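NEQ263 (Nanoarchaeum equitans Kin4-M, PDB 5BN3) forms, together with NeqA, an unusual archaeal ATP synthase core complex and probably binds ATP or ADP. Local coordinates at residues N59-A64 with K199-R204; A131-P136 with D293-I298. One frame throughout, in Å; residues are numbered along the deposited sequence.

Interaction 1. Residues N59-A64 with K199-R204; sequences NTYKIA and KIYTPR
Y61, just before strand 62-64, meets Y201 of helix 196-215 through the near half of each ring, and the two aromatic side chains account for nearly all of the 89 Å² buried here. Followed outward, Y61 begins its contact at once: its CB lies 3.9 Å from CE2 of Y201, the shortest approach between the segments. Next along, Y61 CG is 4.1 Å from the same CE2, and CD2 of Y61 lies 4.1 Å from CD2 of Y201. Beyond that the rings part. Their planes are tilted by only 24°, yet the centroids stand 5.7 Å apart, so the pair is nearly parallel but slid so far that little of one ring overlaps the other. The placement follows from Y61 holding CG anti to its backbone N (chi1 -169°), which carries its OH away from Y201 to a hydrogen bond with the carbonyl O of F77. I94 touches both tyrosines.

The phenol of Y201 runs the other way, back toward the Y61 main chain, where a water spans the gap. Y61 N donates to this water over 3.0 Å, and Y201 OH is hydrogen-bonded to it at 2.9 Å. The contact packs the chain just after the N-terminal six-stranded sheet onto a helix of the nucleotide-binding domain, away from the ADP site. Its direct part is carbon against carbon, which fixes no donor-acceptor geometry between the rings; the polar link from Y201 OH to Y61 N depends on the water.

Interaction 2. Residues A131-P136 with D293-I298; sequences AIFSPP and DLTGYI
T295 sets its methyl against the ring edge of F133, and the contact is read most easily along helix 290-296. D293 and L294 both point away from strand 131-134. T295 turns toward the strand. With CG2 anti to the backbone N (chi1 -64° for OG1), its methyl is 3.7 Å from F133 CE1, close to the ring plane, and 3.9 Å from A131 CB. Its OG1 is occupied by V291 O and Y263 OH, so T295 gives the strand carbon alone. G296 follows, with its N 3.8 Å from F133 CZ, again at the ring edge; no hydrogen bond spans the two segments. Its O accepts a hydrogen bond from R326 NH2, an arginine seen to bind ADP in this protein. Y297 faces a neighbouring alpha-chain subunit, its OH bonded to P381 O and G223 O there. I298 N then returns to T295 O at 3.0 Å.

Were F133 replaced by an alanine, the T295 methyl and the G296 backbone would probably lose their aromatic neighbour, with a gap left between strand and helix. All four touching residues are buried, and the side chains meet carbon to carbon: the contact packs T295 and G296 of helix 290-296, with G296 O bonded to R326, against a central strand of the P-loop NTPase fold.

From the N terminus the chain runs through 59-64, 131-136, 199-204 and 293-298 in turn, so the two closures cross rather than nest. Interaction 1 spans 134 intervening residues, bringing the region after the N-terminal six-stranded sheet onto helix 196-215, which follows strand 185-190 of the mixed sheet. Interaction 2 opens within that span and closes 156 residues later, setting helix 290-296 on strand 131-134, which lies between strands 273-281 and 301-304. The contacts do not touch: their centres are 24 Å apart and their nearest atoms about 12 Å. One joins the N-terminal part to the nucleotide-binding domain, and the other works inside that domain, beside R326 and the subunit interface.

Interaction 1. Residues N59-A64 with K199-R204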
ATOM      1  N   ASN B  59     -37.681  18.264 -15.329  1.00 57.91           N
ATOM      2  CA  ASN B  59     -36.650  17.974 -16.322  1.00 57.79           C
ATOM      3  C   ASN B  59     -35.243  18.021 -15.737  1.00 54.71           C
ATOM      4  O   ASN B  59     -35.025  18.611 -14.680  1.00 45.21           O
ATOM      5  CB  ASN B  59     -36.758  18.936 -17.511  1.00 55.88           C
ATOM      6  CG  ASN B  59     -36.711  20.397 -17.090  1.00 79.04           C
ATOM      7  OD1 ASN B  59     -37.746  21.014 -16.831  1.00 77.28           O
ATOM      8  ND2 ASN B  59     -35.509  20.960 -17.031  1.00 68.05           N
ATOM      9  N   THR B  60     -34.294  17.388 -16.424  1.00 52.23           N
ATOM     10  CA  THR B  60     -32.885  17.479 -16.047  1.00 53.93           C
ATOM     11  C   THR B  60     -32.343  18.828 -16.502  1.00 47.34           C
ATOM     12  O   THR B  60     -33.012  19.538 -17.252  1.00 49.18           O
ATOM     13  CB  THR B  60     -32.044  16.332 -16.651  1.00 46.06           C
ATOM     14  OG1 THR B  60     -31.990  16.463 -18.076  1.00 43.28           O
ATOM     15  CG2 THR B  60     -32.650  14.987 -16.295  1.00 47.46           C
ATOM     16  N   TYR B  61     -31.139  19.181 -16.060  1.00 47.64           N
ATOM     17  CA  TYR B  61     -30.609  20.518 -16.324  1.00 48.75           C
ATOM     18  C   TYR B  61     -30.269  20.769 -17.793  1.00 41.62           C
ATOM     19  O   TYR B  61     -29.564  19.984 -18.432  1.00 40.37           O
ATOM     20  CB  TYR B  61     -29.400  20.830 -15.434  1.00 42.17           C
ATOM     21  CG  TYR B  61     -28.993  22.287 -15.481  1.00 47.69           C
ATOM     22  CD1 TYR B  61     -29.732  23.254 -14.815  1.00 43.49           C
ATOM     23  CD2 TYR B  61     -27.877  22.695 -16.196  1.00 44.48           C
ATOM     24  CE1 TYR B  61     -29.371  24.586 -14.859  1.00 43.56           C
ATOM     25  CE2 TYR B  61     -27.508  24.026 -16.244  1.00 42.38           C
ATOM     26  CZ  TYR B  61     -28.260  24.965 -15.575  1.00 46.37           C
ATOM     27  OH  TYR B  61     -27.898  26.289 -15.618  1.00 46.26           O
ATOM     28  N   LYS B  62     -30.781  21.879 -18.313  1.00 37.10           N
ATOM     29  CA  LYS B  62     -30.563  22.253 -19.701  1.00 47.26           C
ATOM     30  C   LYS B  62     -30.123  23.708 -19.810  1.00 50.24           C
ATOM     31  O   LYS B  62     -30.374  24.510 -18.910  1.00 45.85           O
ATOM     32  CB  LYS B  62     -31.842  22.027 -20.521  1.00 42.40           C
ATOM     33  CG  LYS B  62     -32.343  20.589 -20.529  1.00 54.94           C
ATOM     34  CD  LYS B  62     -33.625  20.459 -21.342  1.00 59.29           C
ATOM     35  CE  LYS B  62     -34.127  19.023 -21.360  1.00 58.71           C
ATOM     36  NZ  LYS B  62     -35.383  18.877 -22.148  1.00 76.84           N
ATOM     37  N   ILE B  63     -29.460  24.044 -20.910  1.00 42.93           N
ATOM     38  CA  ILE B  63     -29.100  25.429 -21.184  1.00 47.37           C
ATOM     39  C   ILE B  63     -29.609  25.858 -22.555  1.00 48.73           C
ATOM     40  O   ILE B  63     -29.729  25.040 -23.470  1.00 44.64           O
ATOM     41  CB  ILE B  63     -27.574  25.667 -21.109  1.00 51.59           C
ATOM     42  CG1 ILE B  63     -26.834  24.758 -22.092  1.00 46.58           C
ATOM     43  CG2 ILE B  63     -27.068  25.453 -19.691  1.00 45.73           C
ATOM     44  CD1 ILE B  63     -25.403  25.194 -22.368  1.00 48.72           C
ATOM     45  N   ALA B  64     -29.917  27.143 -22.691  1.00 47.32           N
ATOM     46  CA  ALA B  64     -30.266  27.703 -23.989  1.00 51.37           C
ATOM     47  C   ALA B  64     -28.989  27.840 -24.804  1.00 48.06           C
ATOM     48  O   ALA B  64     -28.027  28.453 -24.346  1.00 60.71           O
ATOM     49  CB  ALA B  64     -30.931  29.054 -23.816  1.00 55.94           C
ATOM     50  N   LYS B 199     -19.047  22.440 -10.340  1.00 35.74           N
ATOM     51  CA  LYS B 199     -17.751  22.062 -10.892  1.00 37.72           C
ATOM     52  C   LYS B 199     -17.876  21.021 -12.003  1.00 34.55           C
ATOM     53  O   LYS B 199     -17.238  21.147 -13.045  1.00 35.22           O
ATOM     54  CB  LYS B 199     -16.817  21.555  -9.787  1.00 40.69           C
ATOM     55  CG  LYS B 199     -16.306  22.644  -8.843  1.00 37.07           C
ATOM     56  CD  LYS B 199     -15.144  22.133  -7.993  1.00 37.92           C
ATOM     57  CE  LYS B 199     -14.647  23.189  -7.013  1.00 46.66           C
ATOM     58  NZ  LYS B 199     -15.499  23.295  -5.799  1.00 51.84           N
ATOM     59  N   ILE B 200     -18.695  19.996 -11.788  1.00 31.72           N
ATOM     60  CA  ILE B 200     -18.817  18.939 -12.793  1.00 40.56           C
ATOM     61  C   ILE B 200     -19.705  19.343 -13.969  1.00 36.40           C
ATOM     62  O   ILE B 200     -19.639  18.733 -15.037  1.00 31.85           O
ATOM     63  CB  ILE B 200     -19.293  17.588 -12.200  1.00 45.34           C
ATOM     64  CG1 ILE B 200     -20.733  17.687 -11.697  1.00 36.10           C
ATOM     65  CG2 ILE B 200     -18.346  17.117 -11.099  1.00 32.39           C
ATOM     66  CD1 ILE B 200     -21.438  16.343 -11.647  1.00 41.93           C
ATOM     67  N   TYR B 201     -20.532  20.367 -13.775  1.00 33.66           N
ATOM     68  CA  TYR B 201     -21.355  20.899 -14.860  1.00 39.16           C
ATOM     69  C   TYR B 201     -20.577  21.857 -15.761  1.00 32.40           C
ATOM     70  O   TYR B 201     -20.944  22.064 -16.917  1.00 34.13           O
ATOM     71  CB  TYR B 201     -22.608  21.591 -14.307  1.00 35.20           C
ATOM     72  CG  TYR B 201     -23.751  20.649 -14.002  1.00 42.39           C
ATOM     73  CD1 TYR B 201     -23.564  19.274 -14.006  1.00 41.54           C
ATOM     74  CD2 TYR B 201     -25.022  21.135 -13.732  1.00 48.59           C
ATOM     75  CE1 TYR B 201     -24.609  18.411 -13.735  1.00 38.97           C
ATOM     76  CE2 TYR B 201     -26.073  20.279 -13.464  1.00 35.85           C
ATOM     77  CZ  TYR B 201     -25.861  18.920 -13.467  1.00 47.65           C
ATOM     78  OH  TYR B 201     -26.903  18.063 -13.199  1.00 42.16           O
ATOM     79  N   THR B 202     -19.501  22.432 -15.231  1.00 33.45           N
ATOM     80  CA  THR B 202     -18.692  23.395 -15.987  1.00 34.68           C
ATOM     81  C   THR B 202     -18.226  22.874 -17.354  1.00 35.40           C
ATOM     82  O   THR B 202     -18.468  23.526 -18.370  1.00 34.68           O
ATOM     83  CB  THR B 202     -17.486  23.915 -15.163  1.00 39.01           C
ATOM     84  OG1 THR B 202     -17.959  24.514 -13.952  1.00 35.82           O
ATOM     85  CG2 THR B 202     -16.694  24.933 -15.955  1.00 37.16           C
ATOM     86  N   PRO B 203     -17.569  21.696 -17.396  1.00 33.20           N
ATOM     87  CA  PRO B 203     -17.152  21.248 -18.727  1.00 35.46           C
ATOM     88  C   PRO B 203     -18.334  20.804 -19.581  1.00 35.37           C
ATOM     89  O   PRO B 203     -18.226  20.818 -20.803  1.00 32.52           O
ATOM     90  CB  PRO B 203     -16.243  20.053 -18.424  1.00 33.97           C
ATOM     91  CG  PRO B 203     -16.744  19.530 -17.120  1.00 29.27           C
ATOM     92  CD  PRO B 203     -17.148  20.749 -16.343  1.00 29.76           C
ATOM     93  N   ARG B 204     -19.438  20.411 -18.950  1.00 33.03           N
ATOM     94  CA  ARG B 204     -20.610  19.943 -19.688  1.00 33.14           C
ATOM     95  C   ARG B 204     -21.347  21.068 -20.413  1.00 29.20           C
ATOM     96  O   ARG B 204     -21.765  20.900 -21.561  1.00 33.47           O
ATOM     97  CB  ARG B 204     -21.560  19.177 -18.758  1.00 36.35           C
ATOM     98  CG  ARG B 204     -21.073  17.774 -18.400  1.00 35.49           C
ATOM     99  CD  ARG B 204     -21.992  17.088 -17.402  1.00 40.06           C
ATOM    100  NE  ARG B 204     -21.703  15.658 -17.290  1.00 40.32           N
ATOM    101  CZ  ARG B 204     -20.811  15.134 -16.455  1.00 39.83           C
ATOM    102  NH1 ARG B 204     -20.116  15.920 -15.645  1.00 34.54           N
ATOM    103  NH2 ARG B 204     -20.615  13.824 -16.430  1.00 43.54           N
TER
HETATM  104  O   HOH W   1     -29.488  17.398 -14.277  1.00 41.04           O

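Interaction 2. Residues A131-P136 with D293-I298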
ATOM      1  N   ALA B 131      -4.131  16.155 -24.125  1.00 26.89           N
ATOM      2  CA  ALA B 131      -4.010  16.749 -22.800  1.00 30.50           C
ATOM      3  C   ALA B 131      -2.636  17.357 -22.548  1.00 36.57           C
ATOM      4  O   ALA B 131      -1.656  17.000 -23.200  1.00 30.67           O
ATOM      5  CB  ALA B 131      -4.323  15.718 -21.738  1.00 34.62           C
ATOM      6  N   ILE B 132      -2.576  18.285 -21.599  1.00 28.61           N
ATOM      7  CA  ILE B 132      -1.302  18.742 -21.060  1.00 27.72           C
ATOM      8  C   ILE B 132      -1.194  18.229 -19.624  1.00 30.43           C
ATOM      9  O   ILE B 132      -2.057  18.521 -18.792  1.00 29.28           O
ATOM     10  CB  ILE B 132      -1.192  20.282 -21.076  1.00 25.79           C
ATOM     11  CG1 ILE B 132      -1.298  20.818 -22.508  1.00 30.19           C
ATOM     12  CG2 ILE B 132       0.123  20.736 -20.449  1.00 34.70           C
ATOM     13  CD1 ILE B 132      -1.363  22.331 -22.586  1.00 38.55           C
ATOM     14  N   PHE B 133      -0.155  17.443 -19.344  1.00 26.60           N
ATOM     15  CA  PHE B 133       0.098  16.941 -17.995  1.00 23.54           C
ATOM     16  C   PHE B 133       1.210  17.783 -17.396  1.00 35.58           C
ATOM     17  O   PHE B 133       2.258  17.957 -18.023  1.00 33.39           O
ATOM     18  CB  PHE B 133       0.580  15.484 -18.020  1.00 27.10           C
ATOM     19  CG  PHE B 133      -0.463  14.481 -18.443  1.00 34.69           C
ATOM     20  CD1 PHE B 133      -1.757  14.868 -18.759  1.00 33.80           C
ATOM     21  CD2 PHE B 133      -0.140  13.132 -18.510  1.00 30.66           C
ATOM     22  CE1 PHE B 133      -2.704  13.928 -19.148  1.00 31.99           C
ATOM     23  CE2 PHE B 133      -1.079  12.190 -18.895  1.00 34.34           C
ATOM     24  CZ  PHE B 133      -2.364  12.590 -19.216  1.00 30.44           C
ATOM     25  N   SER B 134       1.009  18.291 -16.187  1.00 28.71           N
ATOM     26  CA  SER B 134       2.043  19.106 -15.550  1.00 31.07           C
ATOM     27  C   SER B 134       2.268  18.756 -14.085  1.00 35.79           C
ATOM     28  O   SER B 134       1.320  18.471 -13.354  1.00 33.14           O
ATOM     29  CB  SER B 134       1.722  20.599 -15.681  1.00 34.57           C
ATOM     30  OG  SER B 134       2.678  21.389 -14.988  1.00 36.43           O
ATOM     31  N   PRO B 135       3.539  18.771 -13.658  1.00 35.68           N
ATOM     32  CA  PRO B 135       3.859  18.763 -12.228  1.00 31.49           C
ATOM     33  C   PRO B 135       3.327  20.052 -11.621  1.00 28.00           C
ATOM     34  O   PRO B 135       3.174  21.036 -12.350  1.00 29.38           O
ATOM     35  CB  PRO B 135       5.393  18.793 -12.210  1.00 38.04           C
ATOM     36  CG  PRO B 135       5.814  18.290 -13.560  1.00 39.86           C
ATOM     37  CD  PRO B 135       4.745  18.744 -14.507  1.00 33.16           C
ATOM     38  N   PRO B 136       3.031  20.055 -10.313  1.00 35.57           N
ATOM     39  CA  PRO B 136       2.612  21.308  -9.676  1.00 35.78           C
ATOM     40  C   PRO B 136       3.666  22.398  -9.859  1.00 36.06           C
ATOM     41  O   PRO B 136       4.861  22.106  -9.773  1.00 38.77           O
ATOM     42  CB  PRO B 136       2.523  20.929  -8.196  1.00 36.59           C
ATOM     43  CG  PRO B 136       2.220  19.470  -8.205  1.00 37.22           C
ATOM     44  CD  PRO B 136       2.970  18.911  -9.386  1.00 33.57           C
ATOM     45  N   ASP B 293      -3.396   8.948 -15.436  1.00 27.47           N
ATOM     46  CA  ASP B 293      -3.372   7.624 -16.050  1.00 32.96           C
ATOM     47  C   ASP B 293      -4.633   7.343 -16.865  1.00 34.21           C
ATOM     48  O   ASP B 293      -4.550   6.897 -18.012  1.00 29.38           O
ATOM     49  CB  ASP B 293      -3.170   6.533 -14.994  1.00 32.29           C
ATOM     50  CG  ASP B 293      -3.097   5.150 -15.599  1.00 43.41           C
ATOM     51  OD1 ASP B 293      -2.125   4.873 -16.337  1.00 33.83           O
ATOM     52  OD2 ASP B 293      -4.004   4.328 -15.340  1.00 36.13           O
ATOM     53  N   LEU B 294      -5.798   7.604 -16.278  1.00 27.42           N
ATOM     54  CA  LEU B 294      -7.060   7.410 -16.995  1.00 27.69           C
ATOM     55  C   LEU B 294      -7.185   8.380 -18.166  1.00 29.63           C
ATOM     56  O   LEU B 294      -7.678   8.015 -19.235  1.00 32.06           O
ATOM     57  CB  LEU B 294      -8.260   7.554 -16.051  1.00 29.20           C
ATOM     58  CG  LEU B 294      -8.436   6.480 -14.974  1.00 29.32           C
ATOM     59  CD1 LEU B 294      -9.761   6.654 -14.244  1.00 37.90           C
ATOM     60  CD2 LEU B 294      -8.335   5.086 -15.568  1.00 35.48           C
ATOM     61  N   THR B 295      -6.731   9.614 -17.964  1.00 28.83           N
ATOM     62  CA  THR B 295      -6.767  10.618 -19.025  1.00 29.51           C
ATOM     63  C   THR B 295      -5.871  10.187 -20.181  1.00 28.62           C
ATOM     64  O   THR B 295      -6.227  10.347 -21.353  1.00 29.02           O
ATOM     65  CB  THR B 295      -6.333  11.998 -18.499  1.00 33.56           C
ATOM     66  OG1 THR B 295      -7.278  12.450 -17.519  1.00 32.16           O
ATOM     67  CG2 THR B 295      -6.263  13.016 -19.631  1.00 32.10           C
ATOM     68  N   GLY B 296      -4.712   9.627 -19.848  1.00 30.18           N
ATOM     69  CA  GLY B 296      -3.808   9.100 -20.856  1.00 31.99           C
ATOM     70  C   GLY B 296      -4.464   8.020 -21.697  1.00 31.34           C
ATOM     71  O   GLY B 296      -4.245   7.954 -22.907  1.00 29.79           O
ATOM     72  N   TYR B 297      -5.277   7.181 -21.059  1.00 28.63           N
ATOM     73  CA  TYR B 297      -5.986   6.109 -21.760  1.00 26.31           C
ATOM     74  C   TYR B 297      -7.132   6.606 -22.642  1.00 27.85           C
ATOM     75  O   TYR B 297      -7.698   5.834 -23.421  1.00 30.26           O
ATOM     76  CB  TYR B 297      -6.538   5.086 -20.758  1.00 26.87           C
ATOM     77  CG  TYR B 297      -5.563   4.009 -20.335  1.00 27.12           C
ATOM     78  CD1 TYR B 297      -5.075   3.089 -21.250  1.00 34.27           C
ATOM     79  CD2 TYR B 297      -5.158   3.894 -19.013  1.00 28.04           C
ATOM     80  CE1 TYR B 297      -4.191   2.099 -20.864  1.00 30.36           C
ATOM     81  CE2 TYR B 297      -4.276   2.902 -18.618  1.00 27.31           C
ATOM     82  CZ  TYR B 297      -3.799   2.009 -19.550  1.00 33.69           C
ATOM     83  OH  TYR B 297      -2.922   1.014 -19.177  1.00 33.48           O
ATOM     84  N   ILE B 298      -7.484   7.884 -22.516  1.00 30.80           N
ATOM     85  CA  ILE B 298      -8.612   8.439 -23.267  1.00 31.35           C
ATOM     86  C   ILE B 298      -8.208   9.457 -24.335  1.00 25.61           C
ATOM     87  O   ILE B 298      -8.591   9.323 -25.498  1.00 32.47           O
ATOM     88  CB  ILE B 298      -9.648   9.093 -22.332  1.00 33.23           C
ATOM     89  CG1 ILE B 298     -10.174   8.061 -21.335  1.00 29.08           C
ATOM     90  CG2 ILE B 298     -10.803   9.667 -23.139  1.00 30.32           C
ATOM     91  CD1 ILE B 298     -10.807   8.676 -20.103  1.00 32.66           C
TER